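Local coordinates for Mll7089 protein (Mesorhizobium loti, PDB 2OZ8) that is of unproven function but, as a putative member of the mandelate racemase branch of the enolase superfamily, probably binds magnesium and may act as a hydro-lyase, at residues 250-262 with 270-282. Sequence-based numbering, arbitrary orientation. Where two conformers were deposited one is given.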
ATOM      1  N   GLY A 250       5.381  23.365  -3.784  1.00 46.81           N
ATOM      2  CA  GLY A 250       5.556  23.580  -2.345  1.00 50.73           C
ATOM      3  C   GLY A 250       5.121  24.939  -1.824  1.00 53.46           C
ATOM      4  O   GLY A 250       5.318  25.224  -0.634  1.00 53.99           O
ATOM      5  N   GLU A 251       4.570  25.787  -2.706  1.00 55.94           N
ATOM      6  CA  GLU A 251       4.086  27.127  -2.310  1.00 57.56           C
ATOM      7  C   GLU A 251       2.982  26.969  -1.270  1.00 57.95           C
ATOM      8  O   GLU A 251       2.173  26.038  -1.350  1.00 58.47           O
ATOM      9  CB  GLU A 251       3.566  27.954  -3.520  1.00 57.48           C
ATOM     10  CG  GLU A 251       3.310  29.476  -3.279  1.00 57.85           C
ATOM     11  CD  GLU A 251       4.580  30.370  -3.413  1.00 61.92           C
ATOM     12  OE1 GLU A 251       5.615  29.957  -2.864  1.00 63.54           O
ATOM     13  OE2 GLU A 251       4.547  31.475  -4.057  1.00 60.58           O
ATOM     14  N   TYR A 252       2.977  27.873  -0.299  1.00 58.37           N
ATOM     15  CA  TYR A 252       1.906  27.974   0.695  1.00 59.29           C
ATOM     16  C   TYR A 252       2.029  26.896   1.768  1.00 58.47           C
ATOM     17  O   TYR A 252       1.138  26.745   2.613  1.00 58.70           O
ATOM     18  CB  TYR A 252       0.503  27.981   0.036  1.00 60.56           C
ATOM     19  CG  TYR A 252       0.379  29.013  -1.070  1.00 63.54           C
ATOM     20  CD1 TYR A 252       0.114  28.635  -2.397  1.00 63.60           C
ATOM     21  CD2 TYR A 252       0.570  30.381  -0.790  1.00 65.59           C
ATOM     22  CE1 TYR A 252       0.024  29.595  -3.418  1.00 65.87           C
ATOM     23  CE2 TYR A 252       0.477  31.339  -1.791  1.00 66.19           C
ATOM     24  CZ  TYR A 252       0.211  30.947  -3.098  1.00 65.84           C
ATOM     25  OH  TYR A 252       0.146  31.930  -4.064  1.00 66.24           O
ATOM     26  N   LEU A 253       3.136  26.155   1.734  1.00 56.95           N
ATOM     27  CA  LEU A 253       3.351  25.093   2.697  1.00 55.29           C
ATOM     28  C   LEU A 253       4.392  25.547   3.701  1.00 54.82           C
ATOM     29  O   LEU A 253       5.368  26.215   3.332  1.00 54.48           O
ATOM     30  CB  LEU A 253       3.850  23.815   2.012  1.00 54.97           C
ATOM     31  CG  LEU A 253       3.066  22.964   1.002  1.00 53.79           C
ATOM     32  CD1 LEU A 253       3.908  21.731   0.606  1.00 50.66           C
ATOM     33  CD2 LEU A 253       1.730  22.541   1.553  1.00 51.75           C
ATOM     34  N   ASP A 254       4.205  25.168   4.963  1.00 53.68           N
ATOM     35  CA  ASP A 254       5.260  25.346   5.948  1.00 53.27           C
ATOM     36  C   ASP A 254       6.267  24.160   5.928  1.00 52.66           C
ATOM     37  O   ASP A 254       6.187  23.271   5.070  1.00 52.89           O
ATOM     38  CB  ASP A 254       4.661  25.604   7.347  1.00 53.67           C
ATOM     39  CG  ASP A 254       3.782  24.463   7.847  1.00 54.72           C
ATOM     40  OD1 ASP A 254       3.765  23.366   7.271  1.00 54.71           O
ATOM     41  OD2 ASP A 254       3.094  24.667   8.869  1.00 60.50           O
ATOM     42  N   LEU A 255       7.220  24.177   6.856  1.00 52.03           N
ATOM     43  CA  LEU A 255       8.260  23.159   6.987  1.00 51.15           C
ATOM     44  C   LEU A 255       7.663  21.774   7.088  1.00 51.52           C
ATOM     45  O   LEU A 255       8.123  20.836   6.407  1.00 51.22           O
ATOM     46  CB  LEU A 255       9.090  23.386   8.237  1.00 50.20           C
ATOM     47  CG  LEU A 255      10.607  23.223   8.109  1.00 49.85           C
ATOM     48  CD1 LEU A 255      11.187  22.609   9.381  1.00 48.58           C
ATOM     49  CD2 LEU A 255      11.054  22.456   6.887  1.00 48.88           C
ATOM     50  N   GLN A 256       6.647  21.660   7.943  1.00 51.23           N
ATOM     51  CA  GLN A 256       5.985  20.404   8.168  1.00 51.93           C
ATOM     52  C   GLN A 256       5.344  19.961   6.853  1.00 51.17           C
ATOM     53  O   GLN A 256       5.420  18.788   6.477  1.00 51.26           O
ATOM     54  CB  GLN A 256       4.948  20.564   9.274  1.00 52.55           C
ATOM     55  CG  GLN A 256       5.567  20.846  10.701  1.00 58.75           C
ATOM     56  CD  GLN A 256       6.394  22.173  10.812  1.00 63.32           C
ATOM     57  OE1 GLN A 256       6.049  23.201  10.187  1.00 62.50           O
ATOM     58  NE2 GLN A 256       7.482  22.136  11.611  1.00 61.79           N
ATOM     59  N   GLY A 257       4.759  20.932   6.149  1.00 49.60           N
ATOM     60  CA  GLY A 257       4.082  20.703   4.903  1.00 48.22           C
ATOM     61  C   GLY A 257       5.003  20.306   3.771  1.00 47.66           C
ATOM     62  O   GLY A 257       4.629  19.464   2.960  1.00 47.20           O
ATOM     63  N   LYS A 258       6.180  20.937   3.699  1.00 46.92           N
ATOM     64  CA  LYS A 258       7.200  20.614   2.696  1.00 46.68           C
ATOM     65  C   LYS A 258       7.682  19.189   2.929  1.00 46.15           C
ATOM     66  O   LYS A 258       7.779  18.384   1.986  1.00 45.84           O
ATOM     67  CB  LYS A 258       8.393  21.592   2.742  1.00 47.19           C
ATOM     68  CG  LYS A 258       8.013  23.090   2.791  1.00 48.49           C
ATOM     69  CD  LYS A 258       9.057  23.967   2.083  1.00 48.97           C
ATOM     70  CE  LYS A 258       8.516  25.392   1.817  1.00 49.03           C
ATOM     71  NZ  LYS A 258       7.590  25.489   0.607  1.00 47.45           N
ATOM     72  N   ARG A 259       7.951  18.880   4.196  1.00 46.07           N
ATOM     73  CA  ARG A 259       8.352  17.552   4.582  1.00 46.31           C
ATOM     74  C   ARG A 259       7.286  16.510   4.175  1.00 46.45           C
ATOM     75  O   ARG A 259       7.617  15.487   3.551  1.00 46.57           O
ATOM     76  CB  ARG A 259       8.712  17.471   6.057  1.00 45.74           C
ATOM     77  CG  ARG A 259       9.276  16.085   6.422  1.00 48.03           C
ATOM     78  CD  ARG A 259       9.523  15.885   7.883  1.00 47.45           C
ATOM     79  NE  ARG A 259       8.328  16.213   8.635  1.00 48.97           N
ATOM     80  CZ  ARG A 259       7.323  15.384   8.842  1.00 49.00           C
ATOM     81  NH1 ARG A 259       7.375  14.153   8.384  1.00 50.09           N
ATOM     82  NH2 ARG A 259       6.277  15.781   9.535  1.00 50.02           N
ATOM     83  N   LEU A 260       6.019  16.797   4.468  1.00 46.12           N
ATOM     84  CA  LEU A 260       4.938  15.888   4.102  1.00 46.52           C
ATOM     85  C   LEU A 260       4.800  15.740   2.582  1.00 45.58           C
ATOM     86  O   LEU A 260       4.503  14.639   2.066  1.00 45.22           O
ATOM     87  CB  LEU A 260       3.618  16.334   4.735  1.00 47.28           C
ATOM     88  CG  LEU A 260       3.456  16.044   6.237  1.00 50.67           C
ATOM     89  CD1 LEU A 260       2.319  16.940   6.817  1.00 52.65           C
ATOM     90  CD2 LEU A 260       3.196  14.554   6.474  1.00 49.54           C
ATOM     91  N   LEU A 261       5.054  16.844   1.879  1.00 44.41           N
ATOM     92  CA  LEU A 261       5.038  16.850   0.431  1.00 43.91           C
ATOM     93  C   LEU A 261       6.092  15.899  -0.114  1.00 43.55           C
ATOM     94  O   LEU A 261       5.849  15.141  -1.058  1.00 42.77           O
ATOM     95  CB  LEU A 261       5.277  18.257  -0.083  1.00 43.73           C
ATOM     96  CG  LEU A 261       5.028  18.465  -1.584  1.00 44.84           C
ATOM     97  CD1 LEU A 261       3.514  18.471  -1.931  1.00 42.89           C
ATOM     98  CD2 LEU A 261       5.721  19.740  -2.014  1.00 43.16           C
ATOM     99  N   LEU A 262       7.271  15.931   0.509  1.00 43.92           N
ATOM    100  CA  LEU A 262       8.352  15.017   0.139  1.00 43.27           C
ATOM    101  C   LEU A 262       7.987  13.559   0.378  1.00 43.62           C
ATOM    102  O   LEU A 262       8.224  12.718  -0.473  1.00 44.08           O
ATOM    103  CB  LEU A 262       9.666  15.414   0.827  1.00 42.93           C
ATOM    104  CG  LEU A 262      10.238  16.785   0.379  1.00 42.45           C
ATOM    105  CD1 LEU A 262      11.525  17.124   1.106  1.00 40.46           C
ATOM    106  CD2 LEU A 262      10.456  16.858  -1.162  1.00 40.57           C
ATOM    107  N   LEU A 270      11.364  21.018  -5.192  1.00 33.36           N
ATOM    108  CA  LEU A 270      10.718  21.688  -4.060  1.00 34.49           C
ATOM    109  C   LEU A 270      11.020  23.204  -4.079  1.00 34.29           C
ATOM    110  O   LEU A 270      12.199  23.544  -4.131  1.00 35.32           O
ATOM    111  CB  LEU A 270      11.106  21.019  -2.718  1.00 34.80           C
ATOM    112  CG  LEU A 270      10.633  21.672  -1.384  1.00 34.59           C
ATOM    113  CD1 LEU A 270       9.194  21.370  -1.113  1.00 34.76           C
ATOM    114  CD2 LEU A 270      11.450  21.155  -0.233  1.00 35.79           C
ATOM    115  N   ASN A 271      10.011  24.104  -4.135  1.00 33.59           N
ATOM    116  CA  ASN A 271      10.298  25.562  -4.013  0.50 33.79           C
ATOM    117  C   ASN A 271      10.275  25.984  -2.548  1.00 34.42           C
ATOM    118  O   ASN A 271       9.469  25.507  -1.771  1.00 34.97           O
ATOM    119  CB  ASN A 271       9.323  26.437  -4.810  0.50 32.57           C
ATOM    120  CG  ASN A 271       9.839  27.886  -5.041  0.50 33.06           C
ATOM    121  OD1 ASN A 271       9.235  28.866  -4.528  0.50 33.13           O
ATOM    122  ND2 ASN A 271      10.910  28.039  -5.850  0.50 24.50           N
ATOM    123  N   VAL A 272      11.178  26.867  -2.177  1.00 34.81           N
ATOM    124  CA  VAL A 272      11.210  27.367  -0.810  1.00 36.62           C
ATOM    125  C   VAL A 272      11.471  28.852  -0.842  1.00 36.60           C
ATOM    126  O   VAL A 272      11.803  29.383  -1.881  1.00 36.96           O
ATOM    127  CB  VAL A 272      12.304  26.681   0.094  1.00 36.58           C
ATOM    128  CG1 VAL A 272      12.146  25.181   0.096  1.00 34.84           C
ATOM    129  CG2 VAL A 272      13.708  27.086  -0.356  1.00 37.26           C
ATOM    130  N   HIS A 273      11.370  29.488   0.310  1.00 36.89           N
ATOM    131  CA  HIS A 273      11.651  30.921   0.451  1.00 37.42           C
ATOM    132  C   HIS A 273      12.796  31.172   1.405  1.00 37.14           C
ATOM    133  O   HIS A 273      13.777  30.487   1.322  1.00 38.91           O
ATOM    134  CB  HIS A 273      10.365  31.700   0.785  1.00 36.64           C
ATOM    135  CG  HIS A 273       9.464  31.827  -0.402  1.00 40.13           C
ATOM    136  ND1 HIS A 273       9.593  32.840  -1.330  1.00 40.81           N
ATOM    137  CD2 HIS A 273       8.477  31.018  -0.865  1.00 43.30           C
ATOM    138  CE1 HIS A 273       8.706  32.670  -2.292  1.00 42.61           C
ATOM    139  NE2 HIS A 273       8.007  31.581  -2.029  1.00 44.09           N
ATOM    140  N   GLY A 274      12.682  32.144   2.305  1.00 37.72           N
ATOM    141  CA  GLY A 274      13.815  32.630   3.086  1.00 35.97           C
ATOM    142  C   GLY A 274      13.840  32.306   4.568  1.00 36.85           C
ATOM    143  O   GLY A 274      14.579  32.948   5.297  1.00 36.07           O
ATOM    144  N   GLN A 275      13.067  31.301   5.024  1.00 36.48           N
ATOM    145  CA  GLN A 275      13.151  30.900   6.401  1.00 36.93           C
ATOM    146  C   GLN A 275      14.464  30.188   6.591  1.00 36.61           C
ATOM    147  O   GLN A 275      14.535  28.964   6.502  1.00 38.71           O
ATOM    148  CB  GLN A 275      11.991  29.995   6.794  1.00 37.32           C
ATOM    149  CG  GLN A 275      10.638  30.641   6.656  1.00 39.33           C
ATOM    150  CD  GLN A 275      10.130  30.622   5.221  1.00 42.73           C
ATOM    151  OE1 GLN A 275      10.827  30.151   4.285  1.00 43.04           O
ATOM    152  NE2 GLN A 275       8.927  31.158   5.027  1.00 38.40           N
ATOM    153  N   VAL A 276      15.508  30.936   6.884  1.00 36.21           N
ATOM    154  CA  VAL A 276      16.863  30.372   6.827  1.00 35.38           C
ATOM    155  C   VAL A 276      17.011  29.030   7.488  1.00 36.06           C
ATOM    156  O   VAL A 276      17.503  28.122   6.853  1.00 37.37           O
ATOM    157  CB  VAL A 276      17.972  31.293   7.377  1.00 34.43           C
ATOM    158  CG1 VAL A 276      19.360  30.623   7.162  1.00 33.63           C
ATOM    159  CG2 VAL A 276      17.887  32.646   6.773  1.00 30.79           C
ATOM    160  N   THR A 277      16.625  28.907   8.749  1.00 36.40           N
ATOM    161  CA  THR A 277      16.784  27.657   9.464  1.00 37.54           C
ATOM    162  C   THR A 277      15.918  26.526   8.895  1.00 37.24           C
ATOM    163  O   THR A 277      16.401  25.400   8.751  1.00 37.93           O
ATOM    164  CB  THR A 277      16.441  27.801  10.988  1.00 38.60           C
ATOM    165  OG1 THR A 277      17.135  28.932  11.551  1.00 41.08           O
ATOM    166  CG2 THR A 277      16.806  26.495  11.761  1.00 37.63           C
ATOM    167  N   ASP A 278      14.659  26.801   8.571  1.00 37.15           N
ATOM    168  CA  ASP A 278      13.805  25.768   7.946  1.00 38.28           C
ATOM    169  C   ASP A 278      14.390  25.286   6.614  1.00 37.64           C
ATOM    170  O   ASP A 278      14.342  24.087   6.328  1.00 37.08           O
ATOM    171  CB  ASP A 278      12.378  26.238   7.682  1.00 38.42           C
ATOM    172  CG  ASP A 278      11.692  26.817   8.898  1.00 42.66           C
ATOM    173  OD1 ASP A 278      12.230  26.707  10.019  1.00 48.31           O
ATOM    174  OD2 ASP A 278      10.583  27.399   8.723  1.00 48.10           O
ATOM    175  N   VAL A 279      14.922  26.233   5.813  1.00 37.03           N
ATOM    176  CA  VAL A 279      15.496  25.953   4.483  1.00 34.82           C
ATOM    177  C   VAL A 279      16.724  25.090   4.531  1.00 34.80           C
ATOM    178  O   VAL A 279      16.866  24.161   3.710  1.00 35.75           O
ATOM    179  CB  VAL A 279      15.793  27.247   3.698  1.00 34.83           C
ATOM    180  CG1 VAL A 279      16.573  26.963   2.434  1.00 31.82           C
ATOM    181  CG2 VAL A 279      14.476  27.945   3.345  1.00 34.73           C
ATOM    182  N   MET A 280      17.623  25.361   5.470  1.00 33.62           N
ATOM    183  CA  MET A 280      18.782  24.471   5.621  1.00 33.37           C
ATOM    184  C   MET A 280      18.401  23.082   6.151  1.00 34.19           C
ATOM    185  O   MET A 280      19.023  22.072   5.808  1.00 35.23           O
ATOM    186  CB  MET A 280      19.894  25.111   6.440  1.00 31.78           C
ATOM    187  CG  MET A 280      20.424  26.429   5.824  1.00 29.75           C
ATOM    188  SD  MET A 280      21.182  26.364   4.166  1.00 21.58           S
ATOM    189  CE  MET A 280      22.527  25.244   4.574  1.00 23.97           C
ATOM    190  N   ARG A 281      17.352  23.005   6.946  1.00 34.80           N
ATOM    191  CA  ARG A 281      16.906  21.702   7.401  1.00 36.28           C
ATOM    192  C   ARG A 281      16.217  20.921   6.249  1.00 36.88           C
ATOM    193  O   ARG A 281      16.517  19.725   6.041  1.00 36.60           O
ATOM    194  CB  ARG A 281      15.971  21.844   8.613  1.00 36.55           C
ATOM    195  CG  ARG A 281      16.717  22.140   9.853  1.00 38.30           C
ATOM    196  CD  ARG A 281      15.833  22.518  11.028  1.00 39.01           C
ATOM    197  NE  ARG A 281      16.705  22.769  12.170  1.00 40.69           N
ATOM    198  CZ  ARG A 281      16.328  23.241  13.358  1.00 43.18           C
ATOM    199  NH1 ARG A 281      15.048  23.532  13.616  1.00 39.17           N
ATOM    200  NH2 ARG A 281      17.266  23.419  14.299  1.00 42.64           N
ATOM    201  N   ILE A 282      15.296  21.577   5.528  1.00 35.40           N
ATOM    202  CA  ILE A 282      14.629  20.913   4.415  1.00 35.44           C
ATOM    203  C   ILE A 282      15.616  20.652   3.281  1.00 35.56           C
ATOM    204  O   ILE A 282      15.485  19.667   2.549  1.00 35.21           O
ATOM    205  CB  ILE A 282      13.338  21.652   3.900  1.00 35.81           C
ATOM    206  CG1 ILE A 282      12.442  20.637   3.197  1.00 39.23           C
ATOM    207  CG2 ILE A 282      13.653  22.746   2.908  1.00 32.58           C
ATOM    208  CD1 ILE A 282      11.833  19.597   4.119  1.00 42.47           C
TER
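His273 NE2 donates to Glu251 OE1 at 3.0 Å, just past the C-terminal ends of strands 246-249 and 269-272; the oxygen lies in the ring plane and is met on its syn side, with carboxylate and ring turned 31° apart. Asn297 O takes the ring's other nitrogen, ND1, which fixes the imidazole's rotation. Lys258 reaches from its helix to the strand: CG stands anti to the carbonyl carbon (chi1 -47°), and the chain bends at chi2 and chi4 to bring NZ within 3.0 Å of Asn271 O, where it donates in the carbonyl plane. The methylenes pack on the way, CB on Leu270 CD1 and CD 3.9 Å from Val272 CG1. A methionine in place of Lys258 would probably leave Asn271 O without its ammonium donor.

The apolar part is a leucine-rich seam. Leu270 CD1 sits 3.9 Å from Leu261 CD2, and Ile282 CD1 meets Leu262 CD1 at the same separation. Leu255 lays CD2 3.8 Å from Ile282 CB as the two side chains run past each other in opposite directions, while its CG rests 3.5 Å from Asp278 CB. The carboxylate of Asp278 is held by His103 and Gln107.

Helix 255-263 is the crossover of the parallel beta-alpha-beta unit joining strands 246-249 and 269-272 in the TIM-type barrel of this family. Its segment 255-262 runs antiparallel to strand 270-272, at 171°, and beside helix 276-282, with axes 10.7 Å apart. Beyond the latter lies helix 103-118, and Trp284 of the second subunit packs on Leu255.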